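PDB 3GZ5: MutT/nudix family protein from Shewanella oneidensis, which acts as an ADP-ribose-dependent transcriptional regulator of NAD metabolism, pairing a Nudix domain with a winged-helix domain that probably binds DNA. Local coordinates for residues Q21-D26 with W103-C108; E88-V93 with E150-R155. One frame throughout, in Å; residues are numbered along the deposited sequence.

Contact 1: residues Q21-D26 with W103-C108; sequences QLLTVD and WSVTVC
T24, T106 and D26 meet along one face of a parallel strand pair in the mixed sheet of the Nudix fold, where 22-26 runs beside 104-108. Their side chains are turned differently: T24 and T106 cross obliquely with OG1 to OG1 at 2.8 Å, whereas D26 crosses T106 at about a right angle. T106 OG1 donates to D26 OD1 over 2.9 Å, reaching it from above the carboxylate plane, 63° out of it. CG of D26 stands anti to its own carbonyl carbon (chi1 -73°), which brings OD1 within reach of T106 OG1. Helix 145-162 packs on the D26, T106 and C108 end of this face, with L148 against T106 and C108. On the other face L23 and V105 lie side by side, pointing the same way, with CD1 of L23 3.9 Å from CG1 of V105; V25 there packs on helix 68-80. At the N-terminal ends of the two segments, Q21 and W103 also run alongside each other, amide and ring planes 76° apart; Q21 NE2 hydrogen-bonds to E62 and W103 NE1 to D65 O, both of the second subunit. Backbone evidence for the pairing includes V105 N to L22 O at 2.7 Å. A water donates to V105 O and lies 3.0 Å from T24 OG1.

Contact 2: residues E88-V93 with E150-R155; sequences EQLCTV and EQARER
R155 reaches from helix 145-162 to the strand backbone, where its NH2 donates to Q89 O at 2.7 Å, with the acceptor 14° out of the guanidinium plane. The pair belongs to the helix-on-sheet layer of the Nudix domain, the helix 150-155 axis passing 9.1 Å from that of strand 88-93. Packing is tight around L90: its CD1 sits 3.8 Å above the centre of one guanidinium face, while the carboxylate end of E88 lies over the opposite face, though its OE2 is less surely placed. CG of L90 is anti to the backbone N (chi1 -178°), which lets CD2 reach A152, 3.5 Å from its N. L90 and C91 both face C108 in a classic beta bulge. The contact thins at Q151, which buries 54 Å² against 97 Å² for L90 and 110 Å² for R155; its NE2 lies 3.7 Å from C91 SG. The E150 and E154 side of the helix is exposed to solvent. E88 is also salt-bridged to K159. As modelled, the E88 carboxylate probably attracts R155 by charge alone, without a directed N-H bond; the backbone carbonyls at the guanidinium edge, Q89 O firmly and E88 O weakly, would set its rotation.

How the contacts relate
From the N terminus, 21-26 opens contact 1, and the chain passes through helix 68-80 and strand 86-95 before 103-108 closes that loop across 76 intervening residues. Segment 88-93 lies within this loop, but its partner 150-155 comes after it, so contact 2 closes a second loop of 56 intervening residues and the two cross. They meet through strands 86-95 and 104-112, antiparallel neighbours in the sheet: C108 N lies 2.6 Å from C91 O, a probable hydrogen bond. Contact 1 therefore joins strands within the sheet and contact 2 lays helix 145-162 on it, their centres about 14 Å apart. Both also touch the second subunit.

Contact 1: residues Q21-D26 with W103-C108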
ATOM      1  N   GLN B  21     -22.953   2.994  -2.949  1.00 51.43           N
ATOM      2  CA  GLN B  21     -22.128   3.073  -1.692  1.00 52.18           C
ATOM      3  C   GLN B  21     -21.742   4.529  -1.337  1.00 51.83           C
ATOM      4  O   GLN B  21     -21.593   5.376  -2.247  1.00 52.36           O
ATOM      5  CB  GLN B  21     -20.862   2.186  -1.776  1.00 51.99           C
ATOM      6  CG  GLN B  21     -21.105   0.671  -1.727  1.00 53.27           C
ATOM      7  CD  GLN B  21     -21.641   0.086  -3.040  1.00 54.69           C
ATOM      8  OE1 GLN B  21     -21.082   0.300  -4.122  1.00 55.53           O
ATOM      9  NE2 GLN B  21     -22.721  -0.661  -2.940  1.00 54.04           N
ATOM     10  N   LEU B  22     -21.634   4.794  -0.020  1.00 50.26           N
ATOM     11  CA  LEU B  22     -21.003   5.990   0.564  1.00 48.80           C
ATOM     12  C   LEU B  22     -19.486   5.879   0.357  1.00 47.30           C
ATOM     13  O   LEU B  22     -18.818   5.007   0.930  1.00 46.99           O
ATOM     14  CB  LEU B  22     -21.266   6.056   2.080  1.00 48.85           C
ATOM     15  CG  LEU B  22     -22.638   6.372   2.712  1.00 51.69           C
ATOM     16  CD1 LEU B  22     -22.975   5.421   3.864  1.00 51.52           C
ATOM     17  CD2 LEU B  22     -22.695   7.817   3.202  1.00 52.52           C
ATOM     18  N   LEU B  23     -18.952   6.785  -0.454  1.00 45.58           N
ATOM     19  CA  LEU B  23     -17.589   6.719  -0.923  1.00 43.54           C
ATOM     20  C   LEU B  23     -16.926   8.017  -0.547  1.00 42.44           C
ATOM     21  O   LEU B  23     -17.347   9.072  -1.002  1.00 42.38           O
ATOM     22  CB  LEU B  23     -17.568   6.513  -2.439  1.00 42.74           C
ATOM     23  CG  LEU B  23     -16.228   6.425  -3.173  1.00 42.88           C
ATOM     24  CD1 LEU B  23     -15.374   5.265  -2.646  1.00 39.61           C
ATOM     25  CD2 LEU B  23     -16.461   6.289  -4.705  1.00 41.21           C
ATOM     26  N   THR B  24     -15.916   7.938   0.316  1.00 41.43           N
ATOM     27  CA  THR B  24     -15.187   9.118   0.750  1.00 40.86           C
ATOM     28  C   THR B  24     -13.674   8.936   0.595  1.00 41.36           C
ATOM     29  O   THR B  24     -13.175   7.833   0.327  1.00 41.11           O
ATOM     30  CB  THR B  24     -15.522   9.508   2.205  1.00 41.05           C
ATOM     31  OG1 THR B  24     -15.158   8.436   3.088  1.00 42.43           O
ATOM     32  CG2 THR B  24     -17.045   9.849   2.377  1.00 38.43           C
ATOM     33  N   VAL B  25     -12.945  10.030   0.736  1.00 41.49           N
ATOM     34  CA  VAL B  25     -11.500   9.973   0.762  1.00 43.19           C
ATOM     35  C   VAL B  25     -11.122  10.617   2.107  1.00 43.39           C
ATOM     36  O   VAL B  25     -11.783  11.556   2.506  1.00 44.39           O
ATOM     37  CB  VAL B  25     -10.890  10.709  -0.501  1.00 43.22           C
ATOM     38  CG1 VAL B  25      -9.401  10.584  -0.540  1.00 45.14           C
ATOM     39  CG2 VAL B  25     -11.442  10.111  -1.791  1.00 42.11           C
ATOM     40  N   ASP B  26     -10.126  10.078   2.822  1.00 43.13           N
ATOM     41  CA  ASP B  26      -9.645  10.654   4.094  1.00 42.79           C
ATOM     42  C   ASP B  26      -8.125  10.718   4.080  1.00 42.16           C
ATOM     43  O   ASP B  26      -7.481  10.041   3.306  1.00 41.79           O
ATOM     44  CB  ASP B  26     -10.073   9.813   5.317  1.00 43.36           C
ATOM     45  CG  ASP B  26     -11.563   9.949   5.640  1.00 46.73           C
ATOM     46  OD1 ASP B  26     -12.195   8.965   6.032  1.00 47.64           O
ATOM     47  OD2 ASP B  26     -12.123  11.047   5.476  1.00 54.13           O
ATOM     48  N   TRP B 103     -23.463   0.583   3.808  1.00 47.51           N
ATOM     49  CA  TRP B 103     -22.198   0.103   3.280  1.00 44.68           C
ATOM     50  C   TRP B 103     -21.417   1.375   2.941  1.00 43.92           C
ATOM     51  O   TRP B 103     -21.964   2.268   2.298  1.00 42.73           O
ATOM     52  CB  TRP B 103     -22.459  -0.663   2.003  1.00 43.39           C
ATOM     53  CG  TRP B 103     -21.775  -1.992   1.902  1.00 42.57           C
ATOM     54  CD1 TRP B 103     -22.332  -3.201   2.143  1.00 40.72           C
ATOM     55  CD2 TRP B 103     -20.411  -2.236   1.530  1.00 40.81           C
ATOM     56  NE1 TRP B 103     -21.414  -4.198   1.928  1.00 42.92           N
ATOM     57  CE2 TRP B 103     -20.222  -3.636   1.552  1.00 40.83           C
ATOM     58  CE3 TRP B 103     -19.330  -1.408   1.169  1.00 40.36           C
ATOM     59  CZ2 TRP B 103     -18.998  -4.240   1.234  1.00 40.40           C
ATOM     60  CZ3 TRP B 103     -18.102  -2.008   0.862  1.00 40.22           C
ATOM     61  CH2 TRP B 103     -17.952  -3.414   0.896  1.00 40.39           C
ATOM     62  N   SER B 104     -20.166   1.481   3.394  1.00 43.40           N
ATOM     63  CA  SER B 104     -19.337   2.636   3.016  1.00 43.12           C
ATOM     64  C   SER B 104     -17.889   2.244   2.750  1.00 43.02           C
ATOM     65  O   SER B 104     -17.363   1.296   3.352  1.00 43.99           O
ATOM     66  CB  SER B 104     -19.370   3.711   4.082  1.00 42.81           C
ATOM     67  OG  SER B 104     -18.602   3.292   5.174  1.00 43.00           O
ATOM     68  N   VAL B 105     -17.269   2.992   1.844  1.00 42.00           N
ATOM     69  CA  VAL B 105     -15.898   2.772   1.432  1.00 40.97           C
ATOM     70  C   VAL B 105     -15.117   4.057   1.629  1.00 40.26           C
ATOM     71  O   VAL B 105     -15.558   5.113   1.212  1.00 40.38           O
ATOM     72  CB  VAL B 105     -15.833   2.305  -0.057  1.00 40.91           C
ATOM     73  CG1 VAL B 105     -14.400   2.178  -0.528  1.00 39.04           C
ATOM     74  CG2 VAL B 105     -16.548   0.971  -0.219  1.00 39.56           C
ATOM     75  N   THR B 106     -13.963   3.967   2.266  1.00 39.26           N
ATOM     76  CA  THR B 106     -13.117   5.127   2.434  1.00 40.19           C
ATOM     77  C   THR B 106     -11.691   4.859   1.907  1.00 38.89           C
ATOM     78  O   THR B 106     -11.030   3.893   2.302  1.00 38.59           O
ATOM     79  CB  THR B 106     -13.099   5.655   3.925  1.00 40.51           C
ATOM     80  OG1 THR B 106     -12.884   7.078   3.927  1.00 44.94           O
ATOM     81  CG2 THR B 106     -11.986   5.041   4.690  1.00 42.17           C
ATOM     82  N   VAL B 107     -11.240   5.719   1.004  1.00 38.10           N
ATOM     83  CA  VAL B 107      -9.875   5.655   0.514  1.00 37.01           C
ATOM     84  C   VAL B 107      -9.007   6.561   1.408  1.00 37.22           C
ATOM     85  O   VAL B 107      -9.185   7.793   1.443  1.00 37.31           O
ATOM     86  CB  VAL B 107      -9.793   6.043  -0.972  1.00 37.05           C
ATOM     87  CG1 VAL B 107      -8.376   5.824  -1.499  1.00 34.34           C
ATOM     88  CG2 VAL B 107     -10.858   5.257  -1.802  1.00 36.02           C
ATOM     89  N   CYS B 108      -8.117   5.932   2.167  1.00 37.44           N
ATOM     90  CA  CYS B 108      -7.312   6.623   3.171  1.00 37.54           C
ATOM     91  C   CYS B 108      -5.908   6.868   2.694  1.00 37.90           C
ATOM     92  O   CYS B 108      -5.284   5.976   2.127  1.00 38.19           O
ATOM     93  CB  CYS B 108      -7.273   5.864   4.513  1.00 37.62           C
ATOM     94  SG  CYS B 108      -6.681   6.975   5.883  1.00 40.57           S
TER
HETATM   95  O   HOH W   1     -17.445   6.492   3.075  1.00 45.17           O

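Contact 2: residues E88-V93 with E150-R155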
ATOM      1  N   GLU B  88       0.637   9.917   0.244  1.00 38.47           N
ATOM      2  CA  GLU B  88       0.659   8.563  -0.262  1.00 38.80           C
ATOM      3  C   GLU B  88      -0.581   7.839   0.228  1.00 38.82           C
ATOM      4  O   GLU B  88      -0.956   7.943   1.410  1.00 37.51           O
ATOM      5  CB  GLU B  88       1.912   7.826   0.264  1.00 39.79           C
ATOM      6  CG  GLU B  88       1.981   6.346  -0.141  1.00 44.33           C
ATOM      7  CD  GLU B  88       3.106   5.583   0.547  1.00 51.58           C
ATOM      8  OE1 GLU B  88       3.778   4.767  -0.127  1.00 55.00           O
ATOM      9  OE2 GLU B  88       3.309   5.779   1.769  1.00 55.15           O
ATOM     10  N   GLN B  89      -1.210   7.084  -0.664  1.00 38.42           N
ATOM     11  CA  GLN B  89      -2.350   6.264  -0.291  1.00 38.85           C
ATOM     12  C   GLN B  89      -1.956   5.222   0.764  1.00 39.18           C
ATOM     13  O   GLN B  89      -0.944   4.519   0.620  1.00 40.35           O
ATOM     14  CB  GLN B  89      -2.909   5.586  -1.550  1.00 39.36           C
ATOM     15  CG  GLN B  89      -4.408   5.396  -1.569  1.00 39.37           C
ATOM     16  CD  GLN B  89      -4.894   4.800  -2.872  1.00 40.73           C
ATOM     17  OE1 GLN B  89      -5.356   5.517  -3.774  1.00 43.23           O
ATOM     18  NE2 GLN B  89      -4.802   3.500  -2.976  1.00 38.00           N
ATOM     19  N   LEU B  90      -2.735   5.141   1.837  1.00 38.85           N
ATOM     20  CA  LEU B  90      -2.541   4.166   2.898  1.00 37.70           C
ATOM     21  C   LEU B  90      -3.290   2.841   2.629  1.00 38.18           C
ATOM     22  O   LEU B  90      -2.696   1.764   2.526  1.00 37.19           O
ATOM     23  CB  LEU B  90      -2.993   4.776   4.235  1.00 37.66           C
ATOM     24  CG  LEU B  90      -2.823   3.918   5.501  1.00 39.06           C
ATOM     25  CD1 LEU B  90      -1.358   3.571   5.763  1.00 36.85           C
ATOM     26  CD2 LEU B  90      -3.491   4.541   6.748  1.00 38.67           C
ATOM     27  N   CYS B  91      -4.613   2.937   2.529  1.00 37.55           N
ATOM     28  CA  CYS B  91      -5.459   1.779   2.441  1.00 37.63           C
ATOM     29  C   CYS B  91      -6.865   2.262   2.058  1.00 36.61           C
ATOM     30  O   CYS B  91      -7.158   3.469   2.096  1.00 36.37           O
ATOM     31  CB  CYS B  91      -5.481   1.006   3.774  1.00 37.32           C
ATOM     32  SG  CYS B  91      -6.145   1.991   5.140  1.00 44.42           S
ATOM     33  N   THR B  92      -7.696   1.320   1.628  1.00 35.30           N
ATOM     34  CA  THR B  92      -9.100   1.575   1.326  1.00 35.20           C
ATOM     35  C   THR B  92      -9.842   0.639   2.246  1.00 35.38           C
ATOM     36  O   THR B  92      -9.606  -0.562   2.227  1.00 34.06           O
ATOM     37  CB  THR B  92      -9.409   1.299  -0.168  1.00 35.18           C
ATOM     38  OG1 THR B  92      -8.728   2.287  -0.946  1.00 37.61           O
ATOM     39  CG2 THR B  92     -10.899   1.387  -0.478  1.00 32.82           C
ATOM     40  N   VAL B  93     -10.683   1.196   3.105  1.00 36.59           N
ATOM     41  CA  VAL B  93     -11.521   0.355   3.962  1.00 37.67           C
ATOM     42  C   VAL B  93     -12.969   0.410   3.476  1.00 37.84           C
ATOM     43  O   VAL B  93     -13.502   1.494   3.185  1.00 36.84           O
ATOM     44  CB  VAL B  93     -11.407   0.753   5.448  1.00 38.29           C
ATOM     45  CG1 VAL B  93     -12.299  -0.131   6.302  1.00 39.47           C
ATOM     46  CG2 VAL B  93      -9.958   0.554   5.923  1.00 40.23           C
ATOM     47  N   GLU B 150      -3.848   4.657  13.629  1.00 47.43           N
ATOM     48  CA  GLU B 150      -2.928   3.585  14.028  1.00 47.97           C
ATOM     49  C   GLU B 150      -2.222   2.892  12.845  1.00 47.00           C
ATOM     50  O   GLU B 150      -1.025   2.584  12.913  1.00 46.28           O
ATOM     51  CB  GLU B 150      -3.675   2.515  14.844  1.00 48.60           C
ATOM     52  CG  GLU B 150      -4.255   3.007  16.170  1.00 52.54           C
ATOM     53  CD  GLU B 150      -5.010   1.911  16.943  1.00 57.78           C
ATOM     54  OE1 GLU B 150      -5.277   0.829  16.354  1.00 59.29           O
ATOM     55  OE2 GLU B 150      -5.331   2.139  18.140  1.00 58.97           O
ATOM     56  N   GLN B 151      -2.973   2.619  11.779  1.00 46.14           N
ATOM     57  CA  GLN B 151      -2.395   2.079  10.564  1.00 45.39           C
ATOM     58  C   GLN B 151      -1.401   3.074   9.906  1.00 44.26           C
ATOM     59  O   GLN B 151      -0.296   2.693   9.520  1.00 43.48           O
ATOM     60  CB  GLN B 151      -3.503   1.655   9.602  1.00 46.46           C
ATOM     61  CG  GLN B 151      -3.054   0.613   8.589  1.00 50.30           C
ATOM     62  CD  GLN B 151      -4.207  -0.055   7.850  1.00 55.28           C
ATOM     63  OE1 GLN B 151      -5.356  -0.096   8.330  1.00 56.49           O
ATOM     64  NE2 GLN B 151      -3.901  -0.592   6.668  1.00 55.13           N
ATOM     65  N   ALA B 152      -1.800   4.339   9.791  1.00 42.62           N
ATOM     66  CA  ALA B 152      -0.919   5.380   9.251  1.00 42.33           C
ATOM     67  C   ALA B 152       0.366   5.491  10.075  1.00 42.00           C
ATOM     68  O   ALA B 152       1.456   5.555   9.518  1.00 41.20           O
ATOM     69  CB  ALA B 152      -1.645   6.724   9.194  1.00 40.50           C
ATOM     70  N   ARG B 153       0.211   5.521  11.403  1.00 42.55           N
ATOM     71  CA  ARG B 153       1.330   5.634  12.339  1.00 43.41           C
ATOM     72  C   ARG B 153       2.325   4.470  12.220  1.00 43.56           C
ATOM     73  O   ARG B 153       3.543   4.664  12.336  1.00 43.47           O
ATOM     74  CB  ARG B 153       0.813   5.789  13.782  1.00 43.41           C
ATOM     75  CG  ARG B 153       1.904   5.779  14.878  1.00 44.89           C
ATOM     76  CD  ARG B 153       2.853   6.968  14.791  1.00 47.70           C
ATOM     77  NE  ARG B 153       3.849   6.926  15.870  1.00 48.55           N
ATOM     78  CZ  ARG B 153       4.932   6.152  15.870  1.00 49.33           C
ATOM     79  NH1 ARG B 153       5.194   5.336  14.841  1.00 48.61           N
ATOM     80  NH2 ARG B 153       5.763   6.201  16.897  1.00 49.42           N
ATOM     81  N   GLU B 154       1.788   3.272  11.999  1.00 44.02           N
ATOM     82  CA  GLU B 154       2.552   2.070  11.759  1.00 45.36           C
ATOM     83  C   GLU B 154       3.284   2.067  10.408  1.00 45.49           C
ATOM     84  O   GLU B 154       4.422   1.571  10.293  1.00 45.59           O
ATOM     85  CB  GLU B 154       1.600   0.900  11.743  1.00 46.50           C
ATOM     86  CG  GLU B 154       1.302   0.275  13.049  1.00 51.37           C
ATOM     87  CD  GLU B 154       0.803  -1.125  12.813  1.00 58.14           C
ATOM     88  OE1 GLU B 154       1.505  -2.074  13.227  1.00 62.14           O
ATOM     89  OE2 GLU B 154      -0.258  -1.276  12.150  1.00 60.32           O
ATOM     90  N   ARG B 155       2.628   2.563   9.362  1.00 45.26           N
ATOM     91  CA  ARG B 155       3.352   2.711   8.099  1.00 45.03           C
ATOM     92  C   ARG B 155       4.463   3.751   8.189  1.00 43.85           C
ATOM     93  O   ARG B 155       5.500   3.565   7.620  1.00 43.23           O
ATOM     94  CB  ARG B 155       2.461   2.963   6.872  1.00 45.74           C
ATOM     95  CG  ARG B 155       3.290   2.591   5.582  1.00 46.84           C
ATOM     96  CD  ARG B 155       2.564   2.700   4.314  1.00 49.64           C
ATOM     97  NE  ARG B 155       2.072   4.064   4.128  1.00 54.87           N
ATOM     98  CZ  ARG B 155       1.330   4.447   3.091  1.00 53.62           C
ATOM     99  NH1 ARG B 155       0.897   5.703   3.020  1.00 51.56           N
ATOM    100  NH2 ARG B 155       1.023   3.561   2.136  1.00 51.71           N
TER